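Local structure of G-protein interacting protein 1 (Dictyostelium discoideum, 5Z1N) at residues A[66-80]-A[152-166]. The protein probably binds heterotrimeric G proteins through their beta/gamma subunits, sequestering them in the cytosol during chemotaxis, with this C-terminal domain holding phospholipid in a cavity. Residues are numbered along the deposited sequence; the frame is centred on the assembly and turned at random.
With PEF (di-palmitoyl-3-sn-phosphatidylethanolamine), chain B; LHG (1,2-dipalmitoyl-phosphatidyl-glycerole), chain C.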
loop_
_atom_site.group_PDB
_atom_site.type_symbol
_atom_site.label_atom_id
_atom_site.label_comp_id
_atom_site.label_asym_id
_atom_site.label_seq_id
_atom_site.Cartn_x
_atom_site.Cartn_y
_atom_site.Cartn_z
ATOM N N ASP A 66 5.759 4.193 9.184
ATOM C CA ASP A 66 4.519 3.856 9.871
ATOM C C ASP A 66 3.536 5.015 9.802
ATOM O O ASP A 66 2.451 4.904 9.211
ATOM C CB ASP A 66 4.830 3.481 11.322
ATOM C CG ASP A 66 3.590 3.391 12.180
ATOM O OD1 ASP A 66 2.846 2.402 12.041
ATOM O OD2 ASP A 66 3.363 4.306 12.998
ATOM N N ARG A 67 3.942 6.161 10.353
ATOM C CA ARG A 67 3.085 7.341 10.342
ATOM C C ARG A 67 2.581 7.637 8.936
ATOM O O ARG A 67 1.373 7.805 8.717
ATOM C CB ARG A 67 3.842 8.542 10.908
ATOM C CG ARG A 67 3.792 8.642 12.423
ATOM C CD ARG A 67 4.361 9.967 12.913
ATOM N NE ARG A 67 5.776 9.861 13.259
ATOM C CZ ARG A 67 6.228 9.438 14.435
ATOM N NH1 ARG A 67 7.532 9.375 14.661
ATOM N NH2 ARG A 67 5.376 9.075 15.385
ATOM N N ALA A 68 3.495 7.664 7.958
ATOM C CA ALA A 68 3.085 7.998 6.601
ATOM C C ALA A 68 2.003 7.041 6.127
ATOM O O ALA A 68 0.928 7.468 5.683
ATOM C CB ALA A 68 4.288 7.975 5.659
ATOM N N LEU A 69 2.242 5.739 6.296
ATOM C CA LEU A 69 1.263 4.758 5.850
ATOM C C LEU A 69 -0.075 5.015 6.517
ATOM O O LEU A 69 -1.114 5.076 5.850
ATOM C CB LEU A 69 1.759 3.344 6.148
ATOM C CG LEU A 69 2.897 2.835 5.263
ATOM C CD1 LEU A 69 3.362 1.472 5.745
ATOM C CD2 LEU A 69 2.460 2.774 3.806
ATOM N N ARG A 70 -0.056 5.252 7.830
ATOM C CA ARG A 70 -1.318 5.437 8.528
ATOM C C ARG A 70 -2.030 6.674 8.009
ATOM O O ARG A 70 -3.232 6.626 7.714
ATOM C CB ARG A 70 -1.077 5.489 10.038
ATOM C CG ARG A 70 -0.694 4.111 10.580
ATOM C CD ARG A 70 -0.740 4.022 12.087
ATOM N NE ARG A 70 0.393 4.687 12.718
ATOM C CZ ARG A 70 0.278 5.708 13.560
ATOM N NH1 ARG A 70 -0.922 6.175 13.876
ATOM N NH2 ARG A 70 1.360 6.256 14.093
ATOM N N ASP A 71 -1.276 7.758 7.774
ATOM C CA ASP A 71 -1.871 8.937 7.156
ATOM C C ASP A 71 -2.556 8.552 5.857
ATOM O O ASP A 71 -3.747 8.826 5.659
ATOM C CB ASP A 71 -0.808 10.005 6.900
ATOM C CG ASP A 71 -0.507 10.838 8.124
ATOM O OD1 ASP A 71 0.587 11.436 8.170
ATOM O OD2 ASP A 71 -1.358 10.893 9.040
ATOM N N GLY A 72 -1.825 7.849 4.987
ATOM C CA GLY A 72 -2.411 7.409 3.735
ATOM C C GLY A 72 -3.690 6.639 3.963
ATOM O O GLY A 72 -4.746 6.991 3.426
ATOM N N PHE A 73 -3.624 5.621 4.832
ATOM C CA PHE A 73 -4.803 4.802 5.085
ATOM C C PHE A 73 -5.955 5.681 5.537
ATOM O O PHE A 73 -7.071 5.597 4.997
ATOM C CB PHE A 73 -4.499 3.734 6.142
ATOM C CG PHE A 73 -3.444 2.735 5.733
ATOM C CD1 PHE A 73 -3.031 2.628 4.415
ATOM C CD2 PHE A 73 -2.877 1.888 6.677
ATOM C CE1 PHE A 73 -2.063 1.704 4.045
ATOM C CE2 PHE A 73 -1.911 0.962 6.314
ATOM C CZ PHE A 73 -1.504 0.872 4.995
ATOM N N ASN A 74 -5.663 6.611 6.449
ATOM C CA ASN A 74 -6.710 7.445 7.014
ATOM C C ASN A 74 -7.407 8.228 5.915
ATOM O O ASN A 74 -8.642 8.251 5.839
ATOM C CB ASN A 74 -6.108 8.379 8.061
ATOM C CG ASN A 74 -7.152 9.033 8.936
ATOM O OD1 ASN A 74 -8.221 8.475 9.186
ATOM N ND2 ASN A 74 -6.842 10.233 9.411
ATOM N N HIS A 75 -6.624 8.820 5.005
ATOM C CA HIS A 75 -7.242 9.642 3.971
ATOM C C HIS A 75 -8.072 8.780 3.038
ATOM O O HIS A 75 -9.189 9.162 2.658
ATOM C CB HIS A 75 -6.180 10.436 3.211
ATOM C CG HIS A 75 -5.566 11.533 4.020
ATOM N ND1 HIS A 75 -6.258 12.670 4.372
ATOM C CD2 HIS A 75 -4.323 11.673 4.540
ATOM C CE1 HIS A 75 -5.472 13.461 5.079
ATOM N NE2 HIS A 75 -4.292 12.880 5.195
ATOM N N LEU A 76 -7.576 7.582 2.719
ATOM C CA LEU A 76 -8.384 6.671 1.922
ATOM C C LEU A 76 -9.690 6.372 2.642
ATOM O O LEU A 76 -10.772 6.445 2.042
ATOM C CB LEU A 76 -7.603 5.392 1.627
ATOM C CG LEU A 76 -6.425 5.564 0.661
ATOM C CD1 LEU A 76 -5.571 4.310 0.633
ATOM C CD2 LEU A 76 -6.919 5.903 -0.741
ATOM N N ASP A 77 -9.611 6.123 3.956
ATOM C CA ASP A 77 -10.826 5.894 4.728
ATOM C C ASP A 77 -11.769 7.079 4.591
ATOM O O ASP A 77 -12.957 6.908 4.286
ATOM C CB ASP A 77 -10.484 5.630 6.192
ATOM C CG ASP A 77 -11.694 5.203 6.999
ATOM O OD1 ASP A 77 -11.945 5.818 8.056
ATOM O OD2 ASP A 77 -12.399 4.263 6.570
ATOM N N ARG A 78 -11.235 8.298 4.736
ATOM C CA ARG A 78 -12.074 9.481 4.592
ATOM C C ARG A 78 -12.745 9.488 3.230
ATOM O O ARG A 78 -13.969 9.645 3.124
ATOM C CB ARG A 78 -11.243 10.751 4.788
ATOM C CG ARG A 78 -10.669 10.911 6.185
ATOM C CD ARG A 78 -9.994 12.259 6.333
ATOM N NE ARG A 78 -9.424 12.452 7.663
ATOM C CZ ARG A 78 -8.634 13.467 7.991
ATOM N NH1 ARG A 78 -8.318 14.382 7.082
ATOM N NH2 ARG A 78 -8.158 13.567 9.225
ATOM N N ALA A 79 -11.961 9.253 2.172
ATOM C CA ALA A 79 -12.544 9.283 0.842
ATOM C C ALA A 79 -13.527 8.142 0.666
ATOM O O ALA A 79 -14.558 8.304 -0.001
ATOM C CB ALA A 79 -11.451 9.225 -0.221
ATOM N N PHE A 80 -13.249 6.998 1.293
ATOM C CA PHE A 80 -14.164 5.883 1.141
ATOM C C PHE A 80 -15.508 6.172 1.786
ATOM O O PHE A 80 -16.501 5.537 1.417
ATOM C CB PHE A 80 -13.568 4.603 1.720
ATOM C CG PHE A 80 -14.413 3.390 1.462
ATOM C CD1 PHE A 80 -14.546 2.888 0.179
ATOM C CD2 PHE A 80 -15.097 2.769 2.497
ATOM C CE1 PHE A 80 -15.338 1.779 -0.069
ATOM C CE2 PHE A 80 -15.887 1.658 2.255
ATOM C CZ PHE A 80 -16.007 1.164 0.973
ATOM N N PHE A 152 -14.510 -2.178 -0.483
ATOM C CA PHE A 152 -14.945 -2.169 0.911
ATOM C C PHE A 152 -14.083 -3.075 1.778
ATOM O O PHE A 152 -13.741 -2.714 2.908
ATOM C CB PHE A 152 -16.413 -2.591 1.018
ATOM C CG PHE A 152 -16.847 -2.903 2.428
ATOM C CD1 PHE A 152 -17.125 -1.881 3.323
ATOM C CD2 PHE A 152 -16.952 -4.216 2.864
ATOM C CE1 PHE A 152 -17.512 -2.162 4.623
ATOM C CE2 PHE A 152 -17.336 -4.504 4.163
ATOM C CZ PHE A 152 -17.613 -3.474 5.044
ATOM N N LEU A 153 -13.739 -4.264 1.280
ATOM C CA LEU A 153 -12.922 -5.180 2.072
ATOM C C LEU A 153 -11.548 -4.587 2.351
ATOM O O LEU A 153 -11.033 -4.678 3.474
ATOM C CB LEU A 153 -12.794 -6.522 1.351
ATOM C CG LEU A 153 -14.113 -7.252 1.093
ATOM C CD1 LEU A 153 -13.859 -8.622 0.492
ATOM C CD2 LEU A 153 -14.916 -7.375 2.378
ATOM N N LEU A 154 -10.946 -3.959 1.341
ATOM C CA LEU A 154 -9.620 -3.380 1.511
ATOM C C LEU A 154 -9.650 -2.208 2.483
ATOM O O LEU A 154 -8.870 -2.166 3.441
ATOM C CB LEU A 154 -9.062 -2.937 0.159
ATOM C CG LEU A 154 -7.750 -2.157 0.264
ATOM C CD1 LEU A 154 -6.669 -3.016 0.910
ATOM C CD2 LEU A 154 -7.311 -1.651 -1.099
ATOM N N ILE A 155 -10.543 -1.242 2.254
ATOM C CA ILE A 155 -10.561 -0.062 3.114
ATOM C C ILE A 155 -10.978 -0.438 4.528
ATOM O O ILE A 155 -10.407 0.049 5.509
ATOM C CB ILE A 155 -11.478 1.025 2.529
ATOM C CG1 ILE A 155 -11.026 1.402 1.116
ATOM C CG2 ILE A 155 -11.490 2.243 3.443
ATOM C CD1 ILE A 155 -9.566 1.806 1.025
ATOM N N SER A 156 -11.975 -1.314 4.657
ATOM C CA SER A 156 -12.433 -1.725 5.977
ATOM C C SER A 156 -11.391 -2.557 6.710
ATOM O O SER A 156 -11.446 -2.648 7.940
ATOM C CB SER A 156 -13.747 -2.500 5.866
ATOM O OG SER A 156 -13.537 -3.776 5.293
ATOM N N ALA A 157 -10.447 -3.170 5.991
ATOM C CA ALA A 157 -9.329 -3.799 6.681
ATOM C C ALA A 157 -8.236 -2.794 7.022
ATOM O O ALA A 157 -7.562 -2.940 8.047
ATOM C CB ALA A 157 -8.759 -4.938 5.835
ATOM N N LEU A 158 -8.063 -1.761 6.194
ATOM C CA LEU A 158 -6.995 -0.788 6.403
ATOM C C LEU A 158 -7.315 0.191 7.527
ATOM O O LEU A 158 -6.420 0.588 8.281
ATOM C CB LEU A 158 -6.729 -0.021 5.107
ATOM C CG LEU A 158 -6.006 -0.772 3.987
ATOM C CD1 LEU A 158 -5.794 0.145 2.794
ATOM C CD2 LEU A 158 -4.685 -1.338 4.485
ATOM N N ASN A 159 -8.578 0.603 7.650
ATOM C CA ASN A 159 -8.930 1.674 8.574
ATOM C C ASN A 159 -8.927 1.233 10.031
ATOM O O ASN A 159 -9.102 2.076 10.916
ATOM C CB ASN A 159 -10.296 2.274 8.206
ATOM C CG ASN A 159 -11.442 1.275 8.306
ATOM O OD1 ASN A 159 -11.270 0.143 8.758
ATOM N ND2 ASN A 159 -12.628 1.703 7.882
ATOM N N LYS A 160 -8.739 -0.059 10.301
ATOM C CA LYS A 160 -8.586 -0.501 11.680
ATOM C C LYS A 160 -7.218 -0.144 12.238
ATOM O O LYS A 160 -7.050 -0.106 13.463
ATOM C CB LYS A 160 -8.802 -2.015 11.780
ATOM C CG LYS A 160 -10.034 -2.533 11.057
ATOM C CD LYS A 160 -11.308 -1.900 11.592
ATOM C CE LYS A 160 -12.548 -2.559 10.993
ATOM N NZ LYS A 160 -13.242 -1.682 10.001
ATOM N N TYR A 161 -6.248 0.140 11.370
ATOM C CA TYR A 161 -4.853 0.280 11.761
ATOM C C TYR A 161 -4.375 1.726 11.830
ATOM O O TYR A 161 -3.189 1.954 12.087
ATOM C CB TYR A 161 -3.967 -0.501 10.785
ATOM C CG TYR A 161 -4.163 -1.995 10.851
ATOM C CD1 TYR A 161 -3.534 -2.753 11.828
ATOM C CD2 TYR A 161 -4.984 -2.648 9.940
ATOM C CE1 TYR A 161 -3.711 -4.120 11.898
ATOM C CE2 TYR A 161 -5.169 -4.018 10.002
ATOM C CZ TYR A 161 -4.532 -4.746 10.985
ATOM O OH TYR A 161 -4.706 -6.109 11.054
ATOM N N THR A 162 -5.258 2.706 11.627
ATOM C CA THR A 162 -4.805 4.087 11.497
ATOM C C THR A 162 -4.333 4.692 12.817
ATOM O O THR A 162 -3.529 5.631 12.798
ATOM C CB THR A 162 -5.921 4.954 10.911
ATOM O OG1 THR A 162 -7.081 4.864 11.747
ATOM C CG2 THR A 162 -6.278 4.487 9.507
ATOM N N GLN A 163 -4.803 4.185 13.957
ATOM C CA GLN A 163 -4.523 4.819 15.240
ATOM C C GLN A 163 -3.454 4.107 16.056
ATOM O O GLN A 163 -3.044 4.632 17.097
ATOM C CB GLN A 163 -5.806 4.918 16.073
ATOM C CG GLN A 163 -6.976 5.518 15.321
ATOM C CD GLN A 163 -7.881 6.338 16.214
ATOM O OE1 GLN A 163 -8.849 5.827 16.776
ATOM N NE2 GLN A 163 -7.565 7.621 16.355
ATOM N N ILE A 164 -2.994 2.939 15.621
ATOM C CA ILE A 164 -2.001 2.156 16.344
ATOM C C ILE A 164 -0.813 1.922 15.421
ATOM O O ILE A 164 -0.989 1.744 14.211
ATOM C CB ILE A 164 -2.592 0.817 16.837
ATOM C CG1 ILE A 164 -1.531 -0.030 17.544
ATOM C CG2 ILE A 164 -3.201 0.040 15.677
ATOM C CD1 ILE A 164 -2.026 -1.411 17.938
ATOM N N GLU A 165 0.393 1.943 15.993
ATOM C CA GLU A 165 1.603 1.670 15.224
ATOM C C GLU A 165 1.476 0.354 14.468
ATOM O O GLU A 165 1.034 -0.658 15.021
ATOM C CB GLU A 165 2.820 1.624 16.148
ATOM C CG GLU A 165 3.134 2.924 16.860
ATOM C CD GLU A 165 4.212 2.752 17.912
ATOM O OE1 GLU A 165 4.193 1.719 18.615
ATOM O OE2 GLU A 165 5.080 3.642 18.031
ATOM N N LEU A 166 1.870 0.373 13.193
ATOM C CA LEU A 166 1.721 -0.813 12.357
ATOM C C LEU A 166 2.681 -1.918 12.779
ATOM O O LEU A 166 2.310 -3.098 12.787
ATOM C CB LEU A 166 1.933 -0.448 10.887
ATOM C CG LEU A 166 0.925 0.524 10.269
ATOM C CD1 LEU A 166 1.289 0.825 8.825
ATOM C CD2 LEU A 166 -0.479 -0.033 10.362
HETATM C C2 PEF B . 1.806 -8.414 8.817
HETATM C C1 PEF B . 2.816 -8.060 9.901
HETATM N N PEF B . 1.768 -6.373 15.496
HETATM C C3 PEF B . 0.440 -8.731 9.406
HETATM C C4 PEF B . 3.300 -6.469 13.624
HETATM C C5 PEF B . 3.129 -6.096 15.091
HETATM C C10 PEF B . 1.556 -7.635 6.573
HETATM C C11 PEF B . 1.670 -6.552 5.531
HETATM C C12 PEF B . 0.476 -6.542 4.582
HETATM C C13 PEF B . 0.515 -5.240 3.789
HETATM C C14 PEF B . -0.533 -5.163 2.685
HETATM C C15 PEF B . -0.640 -3.716 2.210
HETATM C C16 PEF B . -1.581 -3.567 1.023
HETATM C C17 PEF B . -1.985 -2.111 0.809
HETATM C C18 PEF B . -0.791 -1.165 0.885
HETATM C C19 PEF B . -0.919 -0.027 -0.123
HETATM C C20 PEF B . -2.275 0.669 -0.042
HETATM C C21 PEF B . -2.911 0.763 -1.423
HETATM C C22 PEF B . -4.321 1.337 -1.352
HETATM C C23 PEF B . -5.087 1.072 -2.645
HETATM C C24 PEF B . -6.449 1.753 -2.616
HETATM C C25 PEF B . -7.288 1.358 -3.811
HETATM C C30 PEF B . -1.149 -6.902 8.902
HETATM C C31 PEF B . -1.829 -5.608 9.277
HETATM C C32 PEF B . -1.207 -4.452 8.503
HETATM C C33 PEF B . 0.204 -4.149 8.991
HETATM C C34 PEF B . 1.040 -3.533 7.876
HETATM C C35 PEF B . 2.384 -3.037 8.401
HETATM C C36 PEF B . 3.425 -2.979 7.288
HETATM C C37 PEF B . 4.600 -2.078 7.653
HETATM C C38 PEF B . 5.711 -2.186 6.611
HETATM C C39 PEF B . 6.114 -0.814 6.079
HETATM C C40 PEF B . 7.253 -0.907 5.067
HETATM C C41 PEF B . 6.875 -1.749 3.853
HETATM C C42 PEF B . 5.722 -1.136 3.063
HETATM C C43 PEF B . 5.502 -1.891 1.758
HETATM C C44 PEF B . 4.329 -1.322 0.970
HETATM C C45 PEF B . 4.268 -1.932 -0.414
HETATM O O4 PEF B . 1.377 -8.800 6.267
HETATM O O5 PEF B . -1.400 -7.458 7.844
HETATM O O2 PEF B . 1.665 -7.277 7.975
HETATM O O3 PEF B . -0.164 -7.498 9.786
HETATM O O1P PEF B . 3.627 -10.118 12.928
HETATM O O2P PEF B . 4.767 -7.966 11.932
HETATM O O3P PEF B . 2.494 -8.734 11.111
HETATM O O4P PEF B . 2.768 -7.771 13.384
HETATM P P PEF B . 3.531 -8.724 12.343
HETATM O O1 LHG C . 5.097 -5.912 15.013
HETATM C C1 LHG C . 3.816 -6.223 15.571
HETATM C C2 LHG C . 2.710 -5.734 14.643
HETATM O O2 LHG C . 1.438 -6.124 15.169
HETATM C C3 LHG C . 2.887 -6.357 13.265
#
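Segment 66-80, part of helix 59-81, and the short helical piece 152-158 run at 130° to each other with axes 9.6 Å apart at closest approach; beyond the piece, the chain passes through a type I turn from Leu-158 to Tyr-161 and follows the long helix backwards, bringing the CA atoms of Arg-70 and Thr-162 to 4.8 Å. At the helical end, the Phe-80 ring reaches CA and CB of Phe-152 with CZ, its CE2 lies at the edge of the Phe-152 ring, and CB of Ile-155 lies over one face of the Phe-80 ring, offset toward its rim. Phe-73 makes the central apolar contact: CD2 of Leu-158 stands 3.9 Å from the ring centroid and 12° off the normal, a CH-pi contact over the middle of the face.

Polar bonds tie down the returning chain. Asn-159 ND2 donates to Asp-77 OD2 (2.9 Å) from above the carboxylate plane, the amide and carboxylate planes standing almost perpendicular. Arg-70, bent at chi3 (-75°), turns its guanidinium so that NH1 reaches Thr-162 O at 2.9 Å, while NE and NH2 both bond OD2 of Asp-66 from the same face of that carboxylate, forming a salt bridge. The other oxygen, Asp-66 OD1, accepts the backbone N-H of Leu-166 in a nearly straight bond, on its syn side but well out of the carboxylate plane. The salt bridge to Arg-70 would hold the carboxylate turned toward Leu-166 N.

Leu-166 packs its CD1 3.7 Å from Leu-69 CB and presents CB to the phosphatidylethanolamine chain at C35. C31 of the same lipid lies 3.3 Å from Tyr-161 CZ, over the ring face. Helix 12-28 covers Leu-154 and Leu-158 from elsewhere in the fold. Together, the long helix and the C-terminal tail form part of the wall of the lipid-filled cavity of an all-helical TNFAIP8-like domain.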